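Local coordinates for afamin (Homo sapiens, PDB 6FAK), which carries hydrophobic molecules such as vitamin E in body fluids and keeps lipidated Wnt proteins soluble and active, at residues V50-K53 with D54-A58; F141-E144 with V145-N149; N368-G371 with C372-Y375; Y410-R413 with L414-A418; S504-L507 with F508-H511. One frame throughout, in Å; residues are numbered along the deposited sequence.

All five contacts are local, between residues close together along one continuous stretch of a largely helical chain. Contacts 2 and 4 are buried; contacts 1, 3 and 5 lie at the surface. Contacts 1 and 2 belong to the first albumin domain and both lean on helix 22-33, though their centres are about 26 Å apart. Contacts 4 and 5, about 21 Å apart between centres, belong to the third and share helix 521-536, while contact 3, in the second, precedes helix 376-417 that carries contact 4. The buried pair deal with charge through salt bridges. Contacts 1 and 3 each flank a disulfide with an aromatic ring, and contact 5 is a turn tied by backbone carbonyls.

Contact 1 (V50-K53 with D54-A58); sequences VEYK and DRCMA
Asp54, Arg55, Cys56 and Met57 each donate their backbone N-H to the carbonyl four residues back, in alpha-helical fashion. Asp54 N lies 2.9 Å from Val50 O. Met57 N lies 3.2 Å from Lys53 O. On one side of the helix Cys56 SG sits over a face of the Tyr52 ring, displaced toward its rim and 3.6 Å from Tyr52 CE1, a sulfur-aromatic contact. With CG anti to the backbone N (chi1 159°), the tyrosine ring lies beside the next turn, where the sulfur meets it. On another side Asp54 lies alongside Val50, its OD2 3.8 Å from Val50 CG1, while OD1 stays 4.0 Å from Lys53 NZ, too far for a salt bridge. Replacing Asp54 by an alanine would probably rob Lys53 of this nearby negative charge and leave Val50 CG1 without its polar neighbour OD2. Lys53 bends along its chain and runs beside Met57, bringing CD to 3.9 Å from Met57 SD. The stretch ends helix 39-58: Cys56 is disulfide-bonded to Cys65, Tyr52 OH bonds to Glu64 O, Val50 and Lys53 rest on Ile22 of helix 22-33, and Lys53 and Met57 touch Glu19 of helix 13-20.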
loop_
_atom_site.group_PDB
_atom_site.type_symbol
_atom_site.label_atom_id
_atom_site.label_comp_id
_atom_site.label_asym_id
_atom_site.label_seq_id
_atom_site.Cartn_x
_atom_site.Cartn_y
_atom_site.Cartn_z
ATOM N N VAL A 50 23.884 -12.533 -15.060
ATOM C CA VAL A 50 25.301 -12.379 -14.797
ATOM C C VAL A 50 26.052 -12.385 -16.143
ATOM O O VAL A 50 26.808 -11.455 -16.439
ATOM C CB VAL A 50 25.839 -13.484 -13.843
ATOM C CG1 VAL A 50 27.370 -13.537 -13.858
ATOM C CG2 VAL A 50 25.330 -13.267 -12.426
ATOM N N GLU A 51 25.795 -13.393 -16.975
ATOM C CA GLU A 51 26.456 -13.476 -18.286
ATOM C C GLU A 51 26.202 -12.219 -19.139
ATOM O O GLU A 51 27.148 -11.660 -19.687
ATOM C CB GLU A 51 26.078 -14.768 -19.030
ATOM C CG GLU A 51 26.673 -16.009 -18.361
ATOM C CD GLU A 51 26.203 -17.316 -18.971
ATOM O OE1 GLU A 51 26.412 -17.510 -20.185
ATOM O OE2 GLU A 51 25.645 -18.157 -18.234
ATOM N N TYR A 52 24.957 -11.736 -19.184
ATOM C CA TYR A 52 24.616 -10.516 -19.962
ATOM C C TYR A 52 25.379 -9.292 -19.451
ATOM O O TYR A 52 25.881 -8.483 -20.254
ATOM C CB TYR A 52 23.098 -10.239 -19.966
ATOM C CG TYR A 52 22.695 -8.799 -20.274
ATOM C CD1 TYR A 52 22.434 -8.379 -21.572
ATOM C CD2 TYR A 52 22.544 -7.877 -19.251
ATOM C CE1 TYR A 52 22.056 -7.071 -21.843
ATOM C CE2 TYR A 52 22.168 -6.575 -19.503
ATOM C CZ TYR A 52 21.923 -6.177 -20.793
ATOM O OH TYR A 52 21.545 -4.874 -20.999
ATOM N N LYS A 53 25.434 -9.174 -18.123
ATOM C CA LYS A 53 26.222 -8.153 -17.428
ATOM C C LYS A 53 27.710 -8.209 -17.822
ATOM O O LYS A 53 28.277 -7.169 -18.163
ATOM C CB LYS A 53 26.069 -8.311 -15.911
ATOM C CG LYS A 53 26.514 -7.104 -15.099
ATOM C CD LYS A 53 27.941 -7.229 -14.578
ATOM C CE LYS A 53 27.992 -7.855 -13.193
ATOM N NZ LYS A 53 27.554 -9.273 -13.200
ATOM N N ASP A 54 28.313 -9.409 -17.814
ATOM C CA ASP A 54 29.737 -9.591 -18.226
ATOM C C ASP A 54 29.958 -9.216 -19.695
ATOM O O ASP A 54 30.969 -8.593 -20.018
ATOM C CB ASP A 54 30.234 -11.038 -18.010
ATOM C CG ASP A 54 30.272 -11.460 -16.536
ATOM O OD1 ASP A 54 30.460 -10.612 -15.638
ATOM O OD2 ASP A 54 30.115 -12.667 -16.271
ATOM N N ARG A 55 29.019 -9.620 -20.561
ATOM C CA ARG A 55 29.083 -9.359 -22.011
ATOM C C ARG A 55 29.024 -7.870 -22.335
ATOM O O ARG A 55 29.799 -7.371 -23.166
ATOM C CB ARG A 55 27.987 -10.109 -22.800
ATOM C CG ARG A 55 28.390 -11.491 -23.317
ATOM C CD ARG A 55 28.076 -12.595 -22.318
ATOM N NE ARG A 55 28.931 -13.781 -22.485
ATOM C CZ ARG A 55 29.997 -14.102 -21.738
ATOM N NH1 ARG A 55 30.391 -13.314 -20.733
ATOM N NH2 ARG A 55 30.681 -15.215 -21.996
ATOM N N CYS A 56 28.116 -7.166 -21.681
ATOM C CA CYS A 56 28.016 -5.723 -21.873
ATOM C C CYS A 56 29.246 -4.961 -21.365
ATOM O O CYS A 56 29.607 -3.922 -21.938
ATOM C CB CYS A 56 26.722 -5.182 -21.249
ATOM S SG CYS A 56 25.280 -5.630 -22.239
ATOM N N MET A 57 29.886 -5.487 -20.316
ATOM C CA MET A 57 31.196 -4.984 -19.863
ATOM C C MET A 57 32.321 -5.229 -20.884
ATOM O O MET A 57 33.173 -4.368 -21.075
ATOM C CB MET A 57 31.579 -5.575 -18.506
ATOM C CG MET A 57 30.782 -4.997 -17.355
ATOM S SD MET A 57 31.338 -5.724 -15.815
ATOM C CE MET A 57 32.868 -4.827 -15.564
ATOM N N ALA A 58 32.317 -6.387 -21.536
ATOM C CA ALA A 58 33.279 -6.663 -22.607
ATOM C C ALA A 58 33.031 -5.805 -23.857
ATOM O O ALA A 58 33.969 -5.504 -24.590
ATOM C CB ALA A 58 33.251 -8.139 -22.973
#

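Contact 2 (F141-E144 with V145-N149); sequences FLYE and VARRN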
loop_
_atom_site.group_PDB
_atom_site.type_symbol
_atom_site.label_atom_id
_atom_site.label_comp_id
_atom_site.label_asym_id
_atom_site.label_seq_id
_atom_site.Cartn_x
_atom_site.Cartn_y
_atom_site.Cartn_z
ATOM N N PHE A 141 15.251 -16.139 1.120
ATOM C CA PHE A 141 14.399 -15.105 1.787
ATOM C C PHE A 141 13.767 -14.094 0.797
ATOM O O PHE A 141 12.562 -13.859 0.820
ATOM C CB PHE A 141 15.241 -14.318 2.816
ATOM C CG PHE A 141 14.561 -13.077 3.354
ATOM C CD1 PHE A 141 13.646 -13.166 4.400
ATOM C CD2 PHE A 141 14.830 -11.834 2.805
ATOM C CE1 PHE A 141 13.006 -12.043 4.878
ATOM C CE2 PHE A 141 14.208 -10.704 3.280
ATOM C CZ PHE A 141 13.292 -10.821 4.316
ATOM N N LEU A 142 14.617 -13.523 -0.052
ATOM C CA LEU A 142 14.254 -12.560 -1.022
ATOM C C LEU A 142 13.276 -13.122 -2.083
ATOM O O LEU A 142 12.306 -12.458 -2.434
ATOM C CB LEU A 142 15.510 -12.012 -1.673
ATOM C CG LEU A 142 15.635 -10.589 -2.147
ATOM C CD1 LEU A 142 14.938 -9.593 -1.238
ATOM C CD2 LEU A 142 17.127 -10.238 -2.282
ATOM N N TYR A 143 13.562 -14.321 -2.595
ATOM C CA TYR A 143 12.590 -15.089 -3.378
ATOM C C TYR A 143 11.224 -15.189 -2.704
ATOM O O TYR A 143 10.195 -14.923 -3.338
ATOM C CB TYR A 143 13.151 -16.483 -3.661
ATOM C CG TYR A 143 12.218 -17.530 -4.154
ATOM C CD1 TYR A 143 11.754 -17.507 -5.457
ATOM C CD2 TYR A 143 11.842 -18.603 -3.340
ATOM C CE1 TYR A 143 10.890 -18.487 -5.933
ATOM C CE2 TYR A 143 10.997 -19.606 -3.810
ATOM C CZ TYR A 143 10.548 -19.553 -5.117
ATOM O OH TYR A 143 9.739 -20.536 -5.590
ATOM N N GLU A 144 11.202 -15.612 -1.438
ATOM C CA GLU A 144 9.957 -15.918 -0.759
ATOM C C GLU A 144 9.185 -14.635 -0.463
ATOM O O GLU A 144 7.931 -14.592 -0.631
ATOM C CB GLU A 144 10.181 -16.759 0.516
ATOM C CG GLU A 144 10.779 -18.182 0.302
ATOM C CD GLU A 144 9.893 -19.194 -0.421
ATOM O OE1 GLU A 144 8.745 -18.869 -0.781
ATOM O OE2 GLU A 144 10.364 -20.357 -0.631
ATOM N N VAL A 145 9.909 -13.569 -0.130
ATOM C CA VAL A 145 9.284 -12.266 0.105
ATOM C C VAL A 145 8.729 -11.638 -1.180
ATOM O O VAL A 145 7.579 -11.191 -1.221
ATOM C CB VAL A 145 10.235 -11.323 0.878
ATOM C CG1 VAL A 145 9.569 -9.979 1.091
ATOM C CG2 VAL A 145 10.514 -11.912 2.268
ATOM N N ALA A 146 9.515 -11.643 -2.256
ATOM C CA ALA A 146 9.128 -10.969 -3.491
ATOM C C ALA A 146 7.912 -11.601 -4.189
ATOM O O ALA A 146 7.023 -10.901 -4.633
ATOM C CB ALA A 146 10.292 -10.916 -4.442
ATOM N N ARG A 147 7.844 -12.930 -4.219
ATOM C CA ARG A 147 6.684 -13.603 -4.823
ATOM C C ARG A 147 5.407 -13.347 -4.055
ATOM O O ARG A 147 4.329 -13.343 -4.659
ATOM C CB ARG A 147 6.937 -15.121 -5.027
ATOM C CG ARG A 147 7.136 -15.926 -3.741
ATOM C CD ARG A 147 7.968 -17.202 -3.983
ATOM N NE ARG A 147 7.322 -18.063 -4.981
ATOM C CZ ARG A 147 6.839 -19.278 -4.775
ATOM N NH1 ARG A 147 6.961 -19.857 -3.579
ATOM N NH2 ARG A 147 6.224 -19.917 -5.763
ATOM N N ARG A 148 5.534 -13.064 -2.756
ATOM C CA ARG A 148 4.369 -12.724 -1.924
ATOM C C ARG A 148 4.058 -11.229 -1.880
ATOM O O ARG A 148 3.022 -10.858 -1.358
ATOM C CB ARG A 148 4.541 -13.249 -0.503
ATOM C CG ARG A 148 4.380 -14.778 -0.390
ATOM C CD ARG A 148 4.897 -15.320 0.959
ATOM N NE ARG A 148 4.726 -16.782 1.023
ATOM C CZ ARG A 148 5.546 -17.665 0.490
ATOM N NH1 ARG A 148 6.695 -17.272 -0.076
ATOM N NH2 ARG A 148 5.227 -18.963 0.504
ATOM N N ASN A 149 4.929 -10.405 -2.451
ATOM C CA ASN A 149 4.805 -8.935 -2.435
ATOM C C ASN A 149 5.152 -8.429 -3.845
ATOM O O ASN A 149 6.167 -7.749 -4.040
ATOM C CB ASN A 149 5.732 -8.326 -1.345
ATOM C CG ASN A 149 5.318 -8.716 0.035
ATOM O OD1 ASN A 149 4.453 -8.081 0.593
ATOM N ND2 ASN A 149 5.894 -9.822 0.583
HETATM O O HOH W 1 7.003 -20.853 -0.691
#
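Glu144 OE1 gathers the charges of the contact. Arg148 NH1 reaches it at 2.7 Å, on the anti side of the carboxylate, and also donates to Glu144 O at 3.0 Å; the two acceptors help hold the guanidinium against its own helix. Arg147 NH1 adds a weak salt bridge to OE1 at 3.5 Å. A water joins the network, donating to Glu144 OE1 and accepting from Arg148 NH2, which also bonds to Pro116 O. Two CH-pi contacts accompany it. With CG between its N and carbonyl carbon (chi1 64°), Arg147 brings CD over the centre of the Tyr143 ring, 3.7 Å from the centroid, and carries the guanidinium on nearly parallel to the ring (planes 8° apart), with Tyr143 OH beneath its CZ. Val145 CG2 covers one face of Phe141, nearer the rim, 3.6 Å from CE1. Regular backbone bonds run through the turn, and Asn149 ND2 turns back to Val145 O at 2.8 Å. Tyr143 OH bonds to Ala37 O and Arg147 NH2 to Gln35 O. Helix 134-148, of the first albumin domain, packs Leu142 and Ala146 against helix 22-33 and helix 154-171, with Phe141 and Val145 on the latter.

Contact 3 (N368-G371 with C372-Y375); sequences NPPG and CYRY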
loop_
_atom_site.group_PDB
_atom_site.type_symbol
_atom_site.label_atom_id
_atom_site.label_comp_id
_atom_site.label_asym_id
_atom_site.label_seq_id
_atom_site.Cartn_x
_atom_site.Cartn_y
_atom_site.Cartn_z
ATOM N N ASN A 368 -19.234 38.862 -12.615
ATOM C CA ASN A 368 -18.152 39.433 -11.774
ATOM C C ASN A 368 -17.308 38.335 -11.133
ATOM O O ASN A 368 -17.475 38.007 -9.920
ATOM C CB ASN A 368 -18.763 40.329 -10.700
ATOM C CG ASN A 368 -17.726 40.882 -9.734
ATOM O OD1 ASN A 368 -16.554 40.998 -10.063
ATOM N ND2 ASN A 368 -18.162 41.186 -8.539
ATOM N N PRO A 369 -16.390 37.744 -11.932
ATOM C CA PRO A 369 -15.585 36.628 -11.372
ATOM C C PRO A 369 -14.823 36.898 -10.053
ATOM O O PRO A 369 -14.915 36.083 -9.128
ATOM C CB PRO A 369 -14.681 36.238 -12.530
ATOM C CG PRO A 369 -15.484 36.662 -13.760
ATOM C CD PRO A 369 -16.095 37.967 -13.361
ATOM N N PRO A 370 -14.141 38.050 -9.922
ATOM C CA PRO A 370 -13.429 38.345 -8.652
ATOM C C PRO A 370 -14.325 38.363 -7.394
ATOM O O PRO A 370 -13.872 38.003 -6.301
ATOM C CB PRO A 370 -12.866 39.748 -8.905
ATOM C CG PRO A 370 -12.620 39.717 -10.374
ATOM C CD PRO A 370 -13.892 39.117 -10.894
ATOM N N GLY A 371 -15.572 38.799 -7.551
ATOM C CA GLY A 371 -16.529 38.793 -6.465
ATOM C C GLY A 371 -16.972 37.394 -6.066
ATOM O O GLY A 371 -17.417 37.193 -4.929
ATOM N N CYS A 372 -16.856 36.435 -6.994
ATOM C CA CYS A 372 -17.268 35.058 -6.804
ATOM C C CYS A 372 -16.115 34.229 -6.207
ATOM O O CYS A 372 -16.319 33.477 -5.245
ATOM C CB CYS A 372 -17.745 34.511 -8.169
ATOM S SG CYS A 372 -18.246 32.798 -8.280
ATOM N N TYR A 373 -14.917 34.306 -6.787
ATOM C CA TYR A 373 -13.793 33.475 -6.283
ATOM C C TYR A 373 -13.086 33.979 -5.026
ATOM O O TYR A 373 -12.341 33.253 -4.377
ATOM C CB TYR A 373 -12.789 33.162 -7.396
ATOM C CG TYR A 373 -12.065 34.305 -8.064
ATOM C CD1 TYR A 373 -11.117 35.064 -7.378
ATOM C CD2 TYR A 373 -12.215 34.530 -9.414
ATOM C CE1 TYR A 373 -10.391 36.060 -8.009
ATOM C CE2 TYR A 373 -11.506 35.517 -10.061
ATOM C CZ TYR A 373 -10.576 36.275 -9.355
ATOM O OH TYR A 373 -9.892 37.251 -9.973
ATOM N N ARG A 374 -13.350 35.233 -4.682
ATOM C CA ARG A 374 -12.964 35.839 -3.425
ATOM C C ARG A 374 -13.244 34.955 -2.202
ATOM O O ARG A 374 -12.465 34.963 -1.263
ATOM C CB ARG A 374 -13.691 37.192 -3.314
ATOM C CG ARG A 374 -13.799 37.833 -1.935
ATOM C CD ARG A 374 -14.653 39.089 -1.995
ATOM N NE ARG A 374 -13.841 40.287 -2.076
ATOM C CZ ARG A 374 -14.239 41.472 -2.536
ATOM N NH1 ARG A 374 -15.470 41.633 -3.009
ATOM N NH2 ARG A 374 -13.392 42.501 -2.537
ATOM N N TYR A 375 -14.331 34.193 -2.256
ATOM C CA TYR A 375 -14.785 33.312 -1.176
ATOM C C TYR A 375 -14.333 31.855 -1.267
ATOM O O TYR A 375 -14.907 30.975 -0.611
ATOM C CB TYR A 375 -16.310 33.372 -1.120
ATOM C CG TYR A 375 -16.780 34.777 -0.889
ATOM C CD1 TYR A 375 -16.591 35.371 0.337
ATOM C CD2 TYR A 375 -17.285 35.554 -1.939
ATOM C CE1 TYR A 375 -16.955 36.673 0.552
ATOM C CE2 TYR A 375 -17.680 36.856 -1.720
ATOM C CZ TYR A 375 -17.507 37.408 -0.477
ATOM O OH TYR A 375 -17.880 38.702 -0.248
#
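Tyr373 lays its ring across Pro370: the proline CA stands over one face, displaced toward the rim and 3.6 Å from Tyr373 CZ, a CH-pi contact, while Pro370 CG is 3.7 Å from Tyr373 OH. The torsion behind this places CG between the backbone N and the carbonyl carbon (chi1 62°), a crowded position that folds the ring back along the preceding turn, where Pro369 CB approaches its CE2. The phenol end is held by Ser315 O. A short helix begins at Pro369, with Asn368 as its N-cap: its OD1 takes a weak bond from Gly371 N at 3.5 Å. Prolines suit the two positions that follow, having no N-H to satisfy in the first turn. Pro369 O accepts twice, from Tyr373 N nearly along the C=O axis and from Cys372 N, which lies above the carbonyl plane, both at 2.9 Å. Cys372, disulfide-bonded to Cys363, ties this turn to helix 346-363, where Leu359 and Leu360 touch the Tyr373 ring. Tyr375 occupies the N-cap position of helix 376-417; its ring meets Gly371 O at the edge, with CE2 at 3.2 Å, and has Arg374 CG over one face at its centre.

Contact 4 (Y410-R413 with L414-A418); sequences YLIR and LTKIA
Arg413 folds over the next turn of the helix rather than extending from it. Bends at chi2 and chi3 bring its guanidinium above Lys416, so that one face lies over Lys416 CB while NH2 is 3.8 Å from Lys416 CG; the two chains slant across each other. The Ile417 side chain crosses that of Arg413 at about a right angle, its CG2 within 4.0 Å of Arg413 NH1. The isoleucine CG2 also packs 3.4 Å from Arg413 O, so the methyl touches both the backbone and the terminal group of the arginine. On a different side of the helix Thr415 turns its hydroxyl back: with OG1 anti to the carbonyl carbon (chi1 -55°), it donates to Leu411 O at 2.8 Å. Thr415 N reaches that oxygen too, at 3.1 Å, and the two donors come from opposite faces of the carbonyl plane. The threonine thereby satisfies its buried hydroxyl within its own helix, and helices 521-536 and 423-440 cover it with Val531, Val534 and Leu426. Leu414 curls CB and CG over Tyr410 O, which its own N-H also meets, and faces Leu426 and Leu429. Near the end of helix 376-417, the two cationic ends stand close, Arg413 NH2 4.2 Å from Lys416 NZ, probably because both pair with one anion: Arg413 NE with OD2 and Lys416 NZ with OD1 of Asp542, the lysine bonding to Leu540 O as well. The carboxylate would largely offset the like charges, and its paired grip joins this helix end to the start of helix 542-560.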
loop_
_atom_site.group_PDB
_atom_site.type_symbol
_atom_site.label_atom_id
_atom_site.label_comp_id
_atom_site.label_asym_id
_atom_site.label_seq_id
_atom_site.Cartn_x
_atom_site.Cartn_y
_atom_site.Cartn_z
ATOM N N TYR A 410 -16.036 -2.230 11.800
ATOM C CA TYR A 410 -15.530 -2.123 10.423
ATOM C C TYR A 410 -15.713 -3.396 9.584
ATOM O O TYR A 410 -16.049 -3.326 8.388
ATOM C CB TYR A 410 -14.070 -1.646 10.374
ATOM C CG TYR A 410 -13.952 -0.143 10.631
ATOM C CD1 TYR A 410 -14.751 0.763 9.933
ATOM C CD2 TYR A 410 -13.039 0.378 11.531
ATOM C CE1 TYR A 410 -14.664 2.130 10.148
ATOM C CE2 TYR A 410 -12.962 1.758 11.765
ATOM C CZ TYR A 410 -13.794 2.613 11.074
ATOM O OH TYR A 410 -13.741 3.970 11.229
ATOM N N LEU A 411 -15.479 -4.526 10.219
ATOM C CA LEU A 411 -15.679 -5.820 9.591
ATOM C C LEU A 411 -17.132 -6.019 9.218
ATOM O O LEU A 411 -17.430 -6.489 8.128
ATOM C CB LEU A 411 -15.147 -6.948 10.509
ATOM C CG LEU A 411 -13.635 -6.982 10.646
ATOM C CD1 LEU A 411 -13.309 -8.072 11.652
ATOM C CD2 LEU A 411 -12.912 -7.290 9.342
ATOM N N ILE A 412 -18.052 -5.677 10.105
ATOM C CA ILE A 412 -19.489 -5.744 9.780
ATOM C C ILE A 412 -19.836 -4.833 8.557
ATOM O O ILE A 412 -20.438 -5.285 7.558
ATOM C CB ILE A 412 -20.383 -5.372 11.021
ATOM C CG1 ILE A 412 -20.272 -6.461 12.098
ATOM C CG2 ILE A 412 -21.847 -5.226 10.583
ATOM C CD1 ILE A 412 -20.887 -6.122 13.454
ATOM N N ARG A 413 -19.413 -3.585 8.627
ATOM C CA ARG A 413 -19.716 -2.585 7.586
ATOM C C ARG A 413 -19.109 -2.967 6.253
ATOM O O ARG A 413 -19.811 -2.937 5.253
ATOM C CB ARG A 413 -19.240 -1.183 7.993
ATOM C CG ARG A 413 -20.285 -0.447 8.841
ATOM C CD ARG A 413 -21.415 0.184 7.980
ATOM N NE ARG A 413 -22.612 -0.673 7.909
ATOM C CZ ARG A 413 -23.489 -0.723 6.901
ATOM N NH1 ARG A 413 -23.346 0.064 5.829
ATOM N NH2 ARG A 413 -24.512 -1.548 6.964
ATOM N N LEU A 414 -17.831 -3.327 6.252
ATOM C CA LEU A 414 -17.150 -3.693 5.044
ATOM C C LEU A 414 -17.797 -4.923 4.380
ATOM O O LEU A 414 -17.917 -4.990 3.154
ATOM C CB LEU A 414 -15.659 -3.973 5.276
ATOM C CG LEU A 414 -14.678 -2.808 5.475
ATOM C CD1 LEU A 414 -13.382 -3.331 6.149
ATOM C CD2 LEU A 414 -14.350 -2.209 4.117
ATOM N N THR A 415 -18.116 -5.931 5.193
ATOM C CA THR A 415 -18.731 -7.172 4.676
ATOM C C THR A 415 -20.135 -6.893 4.093
ATOM O O THR A 415 -20.480 -7.421 3.051
ATOM C CB THR A 415 -18.742 -8.283 5.744
ATOM O OG1 THR A 415 -17.403 -8.499 6.222
ATOM C CG2 THR A 415 -19.215 -9.549 5.185
ATOM N N LYS A 416 -20.915 -6.040 4.739
ATOM C CA LYS A 416 -22.201 -5.601 4.176
ATOM C C LYS A 416 -22.103 -4.955 2.783
ATOM O O LYS A 416 -22.963 -5.193 1.876
ATOM C CB LYS A 416 -22.905 -4.607 5.123
ATOM C CG LYS A 416 -23.458 -5.204 6.392
ATOM C CD LYS A 416 -24.721 -6.003 6.159
ATOM C CE LYS A 416 -25.459 -6.333 7.465
ATOM N NZ LYS A 416 -26.230 -5.234 8.132
ATOM N N ILE A 417 -21.122 -4.083 2.629
ATOM C CA ILE A 417 -20.987 -3.297 1.451
ATOM C C ILE A 417 -20.285 -4.048 0.313
ATOM O O ILE A 417 -20.530 -3.742 -0.840
ATOM C CB ILE A 417 -20.333 -1.876 1.673
ATOM C CG1 ILE A 417 -18.878 -1.979 1.989
ATOM C CG2 ILE A 417 -21.076 -1.036 2.725
ATOM C CD1 ILE A 417 -18.177 -0.652 1.926
ATOM N N ALA A 418 -19.385 -4.967 0.651
ATOM C CA ALA A 418 -18.542 -5.717 -0.320
ATOM C C ALA A 418 -18.497 -7.214 0.004
ATOM O O ALA A 418 -17.421 -7.769 0.186
ATOM C CB ALA A 418 -17.122 -5.126 -0.380
#

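Contact 5 (S504-L507 with F508-H511); sequences SQDL and FTFH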
loop_
_atom_site.group_PDB
_atom_site.type_symbol
_atom_site.label_atom_id
_atom_site.label_comp_id
_atom_site.label_asym_id
_atom_site.label_seq_id
_atom_site.Cartn_x
_atom_site.Cartn_y
_atom_site.Cartn_z
ATOM N N SER A 504 -20.198 -24.298 5.806
ATOM C CA SER A 504 -20.305 -25.406 6.772
ATOM C C SER A 504 -20.396 -24.945 8.237
ATOM O O SER A 504 -19.871 -23.917 8.645
ATOM C CB SER A 504 -19.199 -26.429 6.639
ATOM O OG SER A 504 -17.969 -25.831 6.859
ATOM N N GLN A 505 -21.001 -25.813 9.049
ATOM C CA GLN A 505 -21.152 -25.558 10.464
ATOM C C GLN A 505 -19.804 -25.448 11.148
ATOM O O GLN A 505 -19.674 -24.705 12.088
ATOM C CB GLN A 505 -22.069 -26.622 11.093
ATOM C CG GLN A 505 -22.664 -26.237 12.430
ATOM C CD GLN A 505 -24.052 -26.844 12.681
ATOM O OE1 GLN A 505 -25.003 -26.600 11.924
ATOM N NE2 GLN A 505 -24.171 -27.623 13.754
ATOM N N ASP A 506 -18.778 -26.093 10.634
ATOM C CA ASP A 506 -17.442 -25.970 11.199
ATOM C C ASP A 506 -16.820 -24.590 11.153
ATOM O O ASP A 506 -15.918 -24.317 11.953
ATOM C CB ASP A 506 -16.453 -26.951 10.562
ATOM C CG ASP A 506 -15.196 -27.172 11.459
ATOM O OD1 ASP A 506 -15.351 -27.738 12.576
ATOM O OD2 ASP A 506 -14.074 -26.755 11.070
ATOM N N LEU A 507 -17.257 -23.719 10.224
ATOM C CA LEU A 507 -16.769 -22.315 10.194
ATOM C C LEU A 507 -17.208 -21.568 11.436
ATOM O O LEU A 507 -16.645 -20.512 11.783
ATOM C CB LEU A 507 -17.313 -21.578 8.952
ATOM C CG LEU A 507 -16.335 -21.362 7.769
ATOM C CD1 LEU A 507 -15.495 -22.582 7.469
ATOM C CD2 LEU A 507 -17.100 -20.930 6.544
ATOM N N PHE A 508 -18.262 -22.060 12.085
ATOM C CA PHE A 508 -18.818 -21.356 13.226
ATOM C C PHE A 508 -18.655 -22.138 14.529
ATOM O O PHE A 508 -19.327 -21.861 15.531
ATOM C CB PHE A 508 -20.260 -21.066 12.948
ATOM C CG PHE A 508 -20.500 -20.383 11.620
ATOM C CD1 PHE A 508 -20.358 -19.020 11.498
ATOM C CD2 PHE A 508 -20.847 -21.106 10.493
ATOM C CE1 PHE A 508 -20.585 -18.392 10.299
ATOM C CE2 PHE A 508 -21.076 -20.475 9.305
ATOM C CZ PHE A 508 -20.925 -19.113 9.212
ATOM N N THR A 509 -17.746 -23.101 14.507
ATOM C CA THR A 509 -17.503 -23.969 15.655
ATOM C C THR A 509 -16.188 -23.567 16.262
ATOM O O THR A 509 -15.189 -23.460 15.578
ATOM C CB THR A 509 -17.429 -25.441 15.230
ATOM O OG1 THR A 509 -18.681 -25.808 14.641
ATOM C CG2 THR A 509 -17.142 -26.332 16.409
ATOM N N PHE A 510 -16.204 -23.357 17.562
ATOM C CA PHE A 510 -15.013 -23.079 18.313
ATOM C C PHE A 510 -14.429 -24.426 18.744
ATOM O O PHE A 510 -15.145 -25.291 19.272
ATOM C CB PHE A 510 -15.376 -22.223 19.511
ATOM C CG PHE A 510 -14.208 -21.858 20.360
ATOM C CD1 PHE A 510 -13.955 -22.557 21.538
ATOM C CD2 PHE A 510 -13.349 -20.828 19.980
ATOM C CE1 PHE A 510 -12.872 -22.232 22.327
ATOM C CE2 PHE A 510 -12.261 -20.493 20.772
ATOM C CZ PHE A 510 -12.018 -21.197 21.946
ATOM N N HIS A 511 -13.132 -24.589 18.515
ATOM C CA HIS A 511 -12.394 -25.791 18.895
ATOM C C HIS A 511 -11.497 -25.497 20.090
ATOM O O HIS A 511 -11.019 -24.365 20.257
ATOM C CB HIS A 511 -11.530 -26.289 17.728
ATOM C CG HIS A 511 -12.311 -26.605 16.497
ATOM N ND1 HIS A 511 -12.426 -25.723 15.445
ATOM C CD2 HIS A 511 -13.035 -27.698 16.156
ATOM C CE1 HIS A 511 -13.178 -26.263 14.501
ATOM N NE2 HIS A 511 -13.561 -27.462 14.909
#
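The Phe508 ring has Leu507 CB over one face, a CH-pi contact displaced toward the rim and 3.9 Å from Phe508 CD2. Gln505 O lies at its edge, near the plane, and Ser504 O approaches obliquely, 3.5 Å from CD2. The second flat group, the His511 imidazole, carries Thr509 CG2 over one face and the Asp506 carboxylate at its edge. His511 NE2 donates to Asp506 OD1 at 3.0 Å, but the angle of 130° makes the bond weak; the carboxylate plane is turned 48° from the ring, and the side chains meet at about a right angle. Asp506 reaches over because its CG is anti to the backbone N (chi1 -161°). Between the rings, Gln505 O is gripped twice, by Phe508 N and by Thr509 OG1, each at 3.0 Å and each above the carbonyl plane, from opposite faces. Thr509 N adds a weak bond to Asp506 O at 3.4 Å. Phe508 is buried against Asn532 and Leu536 of helix 521-536, and its ring meets that of Phe585, which probably belongs to a tag since the C-terminal sequence reads as a protease-cleavage site. An alanine in place of Phe508 would probably open a gap beside Leu536 and leave Leu507 CB without the ring it covers. The backbone ahead of Phe508 is a 3-10 turn, 505-507, identified by its i-to-i+3 bonds from Leu507 and Phe508; it leads from strand 503-504 into the loop before helix 521-536 in the third albumin domain.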